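Local coordinates for protein CT021 (Chlamydia trachomatis serovar L2, PDB 6UXD) that is of unknown function but belongs to a chlamydial protein family placed in the same clan as the lipoprotein carriers LolA and LolB, at residues Gly19-Leu24 and Thr200-His205; Ser65-Phe70 and His205-Ser210. All blocks are in the same frame, centred on the assembly; numbering follows the deposited sequence.

Contact 1. Residues Gly19-Leu24 and Thr200-His205; sequences GDYAVL and TIEMGH
Two antiparallel strands, 21-24 and 200-204, pair edge to edge here, and a beta bulge shifts the register between Val23 and Leu24. Tyr21 and Gly204 form a hydrogen-bonded pair, with Gly204 N to Tyr21 O at 3.1 Å; Val23 and Glu202 form the next, Val23 N reaching Glu202 O at 2.7 Å. Ile201 is the extra residue of the bulge, and its N bonds to Val23 O. The Tyr21 ring folds across the partner strand because CG sits between the backbone N and the carbonyl carbon (chi1 78°). Its face lies on the backbone of Gly204, which has no side chain to intervene, the Gly204 N 3.4 Å above the ring plane. Tyr21 OH then donates a hydrogen bond to Glu202 OE2 at 2.7 Å, on the anti side of the carboxylate. Just beyond the strands, His205 ND1 bonds to Asp20 OD1 at 2.9 Å, nearly straight and in the imidazole plane but from above the carboxylate plane. Asp20 OD2 meanwhile takes Arg17 N and a salt bridge from Arg180. Strand 29-38 pairs with the other edge of strand 21-26, and helix 66-69 lies over the Tyr21, Val23 and Glu202 face, its Trp66 N and Lys67 N bonded to the Glu202 carboxylate.

Contact 2. Residues Ser65-Phe70 and His205-Ser210; sequences SWKNAF and HQAASS
Lys67 makes the close part of this contact, laying the aliphatic length of its side chain against the chain that leaves strand 196-204. CG is anti to the backbone N (chi1 166°), which carries the chain out from the helix to Ala207; there Lys67 CD meets Ala207 CB at 3.6 Å. One carbon further, Lys67 CE comes to 3.6 Å from His205 O, a contact of carbon with oxygen. Bends at chi3 and chi4 then turn the ammonium back to its own helix, where Lys67 NZ bonds to Asn68 OD1 at 2.9 Å. That helix begins with Ser65 as N-cap, Ser65 OG accepting from Asn68 N at 3.1 Å.

The other end is looser and more open to solvent. Exposed Ser210 brings its hydroxyl to the edge of the buried Phe70 ring, near the ring plane, with Ser210 OG 3.3 Å from Phe70 CE2. Around the contact, Phe70 meets Phe32 with the rings at about 45°, while Ala207 and Ser209 rest on Leu34 of the same strand 29-38; helix 58-63 packs on Trp66 and Ala69.

In the fold
Contact 1 is buried near the middle of the chain and contact 2 lies at the surface, their centres about 9 Å apart. His205, the first residue after strand 196-204, belongs to both. Backbone bonds and paired polar side chains hold contact 1, whereas contact 2 relies on sparse van der Waals touches over about a third of the buried area. The two are stitched together: Gly19 O accepts from Ala207 N, and Tyr21 OH packs on Lys67 CB. Residues 65-70 thus sit against both the paired strands and the departing loop, and strand 29-38 borders both contacts.

Contact 1. Residues Gly19-Leu24 and Thr200-His205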
loop_
_atom_site.group_PDB
_atom_site.type_symbol
_atom_site.label_atom_id
_atom_site.label_comp_id
_atom_site.label_asym_id
_atom_site.label_seq_id
_atom_site.Cartn_x
_atom_site.Cartn_y
_atom_site.Cartn_z
ATOM N N GLY A 19 11.561 -6.249 4.079
ATOM C CA GLY A 19 12.157 -5.919 2.817
ATOM C C GLY A 19 11.187 -5.890 1.643
ATOM O O GLY A 19 11.535 -5.356 0.591
ATOM N N ASP A 20 9.997 -6.472 1.786
ATOM C CA ASP A 20 8.988 -6.393 0.738
ATOM C C ASP A 20 8.469 -4.968 0.610
ATOM O O ASP A 20 8.244 -4.287 1.610
ATOM C CB ASP A 20 7.830 -7.334 1.034
ATOM C CG ASP A 20 8.210 -8.780 0.879
ATOM O OD1 ASP A 20 9.356 -9.028 0.455
ATOM O OD2 ASP A 20 7.380 -9.658 1.196
ATOM N N TYR A 21 8.283 -4.511 -0.635
ATOM C CA TYR A 21 7.859 -3.143 -0.873
ATOM C C TYR A 21 6.930 -3.094 -2.080
ATOM O O TYR A 21 6.820 -4.054 -2.848
ATOM C CB TYR A 21 9.042 -2.212 -1.070
ATOM C CG TYR A 21 9.662 -2.311 -2.438
ATOM C CD1 TYR A 21 9.331 -1.419 -3.445
ATOM C CD2 TYR A 21 10.564 -3.310 -2.719
ATOM C CE1 TYR A 21 9.910 -1.532 -4.716
ATOM C CE2 TYR A 21 11.128 -3.434 -3.947
ATOM C CZ TYR A 21 10.812 -2.546 -4.948
ATOM O OH TYR A 21 11.408 -2.689 -6.182
ATOM N N ALA A 22 6.233 -1.967 -2.220
ATOM C CA ALA A 22 5.419 -1.705 -3.405
ATOM C C ALA A 22 5.173 -0.205 -3.537
ATOM O O ALA A 22 5.111 0.520 -2.540
ATOM C CB ALA A 22 4.102 -2.475 -3.333
ATOM N N VAL A 23 5.057 0.260 -4.783
ATOM C CA VAL A 23 4.841 1.673 -5.089
ATOM C C VAL A 23 3.479 1.783 -5.758
ATOM O O VAL A 23 3.240 1.170 -6.807
ATOM C CB VAL A 23 5.947 2.263 -5.979
ATOM C CG1 VAL A 23 5.692 3.735 -6.273
ATOM C CG2 VAL A 23 7.320 2.098 -5.313
ATOM N N LEU A 24 2.581 2.526 -5.144
ATOM C CA LEU A 24 1.217 2.630 -5.622
ATOM C C LEU A 24 0.991 4.042 -6.130
ATOM O O LEU A 24 1.584 4.996 -5.621
ATOM C CB LEU A 24 0.214 2.276 -4.513
ATOM C CG LEU A 24 -0.149 0.796 -4.354
ATOM C CD1 LEU A 24 1.056 -0.069 -4.097
ATOM C CD2 LEU A 24 -1.160 0.595 -3.233
ATOM N N THR A 200 -0.429 -0.256 -9.005
ATOM C CA THR A 200 0.872 -0.606 -8.442
ATOM C C THR A 200 1.893 -0.617 -9.571
ATOM O O THR A 200 1.790 -1.427 -10.502
ATOM C CB THR A 200 0.836 -1.959 -7.746
ATOM O OG1 THR A 200 -0.244 -1.974 -6.806
ATOM C CG2 THR A 200 2.143 -2.197 -7.009
ATOM N N ILE A 201 2.857 0.293 -9.504
ATOM C CA ILE A 201 3.792 0.462 -10.611
ATOM C C ILE A 201 5.113 -0.241 -10.362
ATOM O O ILE A 201 5.849 -0.498 -11.327
ATOM C CB ILE A 201 4.013 1.954 -10.922
ATOM C CG1 ILE A 201 4.666 2.690 -9.739
ATOM C CG2 ILE A 201 2.690 2.591 -11.259
ATOM C CD1 ILE A 201 4.870 4.201 -9.981
ATOM N N GLU A 202 5.423 -0.593 -9.114
ATOM C CA GLU A 202 6.622 -1.361 -8.818
ATOM C C GLU A 202 6.389 -2.132 -7.534
ATOM O O GLU A 202 5.721 -1.631 -6.629
ATOM C CB GLU A 202 7.848 -0.456 -8.681
ATOM C CG GLU A 202 9.172 -1.221 -8.609
ATOM C CD GLU A 202 10.396 -0.309 -8.536
ATOM O OE1 GLU A 202 10.554 0.535 -9.435
ATOM O OE2 GLU A 202 11.194 -0.431 -7.566
ATOM N N MET A 203 6.878 -3.369 -7.481
ATOM C CA MET A 203 6.923 -4.101 -6.223
ATOM C C MET A 203 8.142 -5.010 -6.253
ATOM O O MET A 203 8.676 -5.338 -7.320
ATOM C CB MET A 203 5.634 -4.909 -5.962
ATOM C CG MET A 203 5.289 -5.873 -7.055
ATOM S SD MET A 203 3.810 -6.880 -6.835
ATOM C CE MET A 203 2.476 -5.687 -6.634
ATOM N N GLY A 204 8.590 -5.401 -5.065
ATOM C CA GLY A 204 9.720 -6.292 -4.965
ATOM C C GLY A 204 10.107 -6.695 -3.552
ATOM O O GLY A 204 9.273 -6.762 -2.635
ATOM N N HIS A 205 11.389 -7.014 -3.399
ATOM C CA HIS A 205 11.915 -7.624 -2.192
ATOM C C HIS A 205 13.268 -7.010 -1.872
ATOM O O HIS A 205 13.905 -6.380 -2.727
ATOM C CB HIS A 205 12.069 -9.136 -2.354
ATOM C CG HIS A 205 10.873 -9.808 -2.947
ATOM N ND1 HIS A 205 9.667 -9.903 -2.286
ATOM C CD2 HIS A 205 10.698 -10.431 -4.138
ATOM C CE1 HIS A 205 8.805 -10.565 -3.036
ATOM N NE2 HIS A 205 9.403 -10.892 -4.167
#

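Contact 2. Residues Ser65-Phe70 and His205-Ser210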
loop_
_atom_site.group_PDB
_atom_site.type_symbol
_atom_site.label_atom_id
_atom_site.label_comp_id
_atom_site.label_asym_id
_atom_site.label_seq_id
_atom_site.Cartn_x
_atom_site.Cartn_y
_atom_site.Cartn_z
ATOM N N SER A 65 15.396 1.935 -10.564
ATOM C CA SER A 65 14.098 1.525 -10.041
ATOM C C SER A 65 13.730 2.471 -8.915
ATOM O O SER A 65 14.574 3.227 -8.427
ATOM C CB SER A 65 14.110 0.073 -9.549
ATOM O OG SER A 65 15.015 -0.132 -8.467
ATOM N N TRP A 66 12.445 2.456 -8.550
ATOM C CA TRP A 66 11.998 3.156 -7.352
ATOM C C TRP A 66 12.816 2.739 -6.143
ATOM O O TRP A 66 13.309 3.586 -5.393
ATOM C CB TRP A 66 10.516 2.887 -7.084
ATOM C CG TRP A 66 9.630 3.813 -7.847
ATOM C CD1 TRP A 66 9.154 3.640 -9.118
ATOM C CD2 TRP A 66 9.119 5.064 -7.391
ATOM N NE1 TRP A 66 8.373 4.710 -9.476
ATOM C CE2 TRP A 66 8.333 5.598 -8.431
ATOM C CE3 TRP A 66 9.238 5.780 -6.194
ATOM C CZ2 TRP A 66 7.674 6.823 -8.314
ATOM C CZ3 TRP A 66 8.583 6.994 -6.077
ATOM C CH2 TRP A 66 7.812 7.504 -7.132
ATOM N N LYS A 67 12.952 1.432 -5.927
ATOM C CA LYS A 67 13.704 0.961 -4.773
ATOM C C LYS A 67 15.104 1.562 -4.753
ATOM O O LYS A 67 15.526 2.138 -3.745
ATOM C CB LYS A 67 13.795 -0.567 -4.762
ATOM C CG LYS A 67 14.850 -1.090 -3.788
ATOM C CD LYS A 67 14.661 -2.548 -3.453
ATOM C CE LYS A 67 14.828 -3.441 -4.658
ATOM N NZ LYS A 67 16.197 -3.363 -5.205
ATOM N N ASN A 68 15.829 1.456 -5.873
ATOM C CA ASN A 68 17.236 1.847 -5.890
ATOM C C ASN A 68 17.447 3.353 -6.013
ATOM O O ASN A 68 18.488 3.864 -5.580
ATOM C CB ASN A 68 17.971 1.134 -7.027
ATOM C CG ASN A 68 18.007 -0.369 -6.846
ATOM O OD1 ASN A 68 17.644 -0.893 -5.796
ATOM N ND2 ASN A 68 18.448 -1.073 -7.877
ATOM N N ALA A 69 16.510 4.087 -6.592
ATOM C CA ALA A 69 16.648 5.536 -6.636
ATOM C C ALA A 69 16.044 6.240 -5.424
ATOM O O ALA A 69 16.178 7.463 -5.315
ATOM C CB ALA A 69 16.005 6.088 -7.906
ATOM N N PHE A 70 15.404 5.505 -4.510
ATOM C CA PHE A 70 14.594 6.145 -3.478
ATOM C C PHE A 70 15.415 7.102 -2.624
ATOM O O PHE A 70 14.964 8.210 -2.310
ATOM C CB PHE A 70 13.948 5.088 -2.591
ATOM C CG PHE A 70 12.945 5.645 -1.632
ATOM C CD1 PHE A 70 11.624 5.775 -2.001
ATOM C CD2 PHE A 70 13.326 6.051 -0.365
ATOM C CE1 PHE A 70 10.691 6.285 -1.123
ATOM C CE2 PHE A 70 12.403 6.564 0.512
ATOM C CZ PHE A 70 11.079 6.677 0.134
ATOM N N HIS A 205 11.389 -7.014 -3.399
ATOM C CA HIS A 205 11.915 -7.624 -2.192
ATOM C C HIS A 205 13.268 -7.010 -1.872
ATOM O O HIS A 205 13.905 -6.380 -2.727
ATOM C CB HIS A 205 12.069 -9.136 -2.354
ATOM C CG HIS A 205 10.873 -9.808 -2.947
ATOM N ND1 HIS A 205 9.667 -9.903 -2.286
ATOM C CD2 HIS A 205 10.698 -10.431 -4.138
ATOM C CE1 HIS A 205 8.805 -10.565 -3.036
ATOM N NE2 HIS A 205 9.403 -10.892 -4.167
ATOM N N GLN A 206 13.697 -7.216 -0.621
ATOM C CA GLN A 206 15.037 -6.860 -0.155
ATOM C C GLN A 206 15.269 -5.363 -0.197
ATOM O O GLN A 206 16.380 -4.916 -0.463
ATOM C CB GLN A 206 16.131 -7.556 -0.971
ATOM C CG GLN A 206 16.050 -9.070 -0.977
ATOM C CD GLN A 206 17.009 -9.705 -1.983
ATOM O OE1 GLN A 206 17.854 -10.530 -1.616
ATOM N NE2 GLN A 206 16.871 -9.329 -3.265
ATOM N N ALA A 207 14.223 -4.576 0.017
ATOM C CA ALA A 207 14.405 -3.143 0.165
ATOM C C ALA A 207 14.783 -2.808 1.609
ATOM O O ALA A 207 14.334 -3.460 2.557
ATOM C CB ALA A 207 13.136 -2.392 -0.213
ATOM N N ALA A 208 15.598 -1.771 1.769
ATOM C CA ALA A 208 16.036 -1.310 3.077
ATOM C C ALA A 208 15.524 0.101 3.304
ATOM O O ALA A 208 15.488 0.919 2.377
ATOM C CB ALA A 208 17.564 -1.342 3.204
ATOM N N SER A 209 15.093 0.380 4.527
ATOM C CA SER A 209 14.540 1.694 4.811
ATOM C C SER A 209 15.634 2.749 4.760
ATOM O O SER A 209 16.776 2.504 5.161
ATOM C CB SER A 209 13.878 1.740 6.184
ATOM O OG SER A 209 13.568 3.085 6.504
ATOM N N SER A 210 15.266 3.931 4.277
ATOM C CA SER A 210 16.124 5.105 4.330
ATOM C C SER A 210 15.859 5.982 5.555
ATOM O O SER A 210 16.534 7.002 5.730
ATOM C CB SER A 210 15.939 5.930 3.051
ATOM O OG SER A 210 14.635 6.471 2.950
#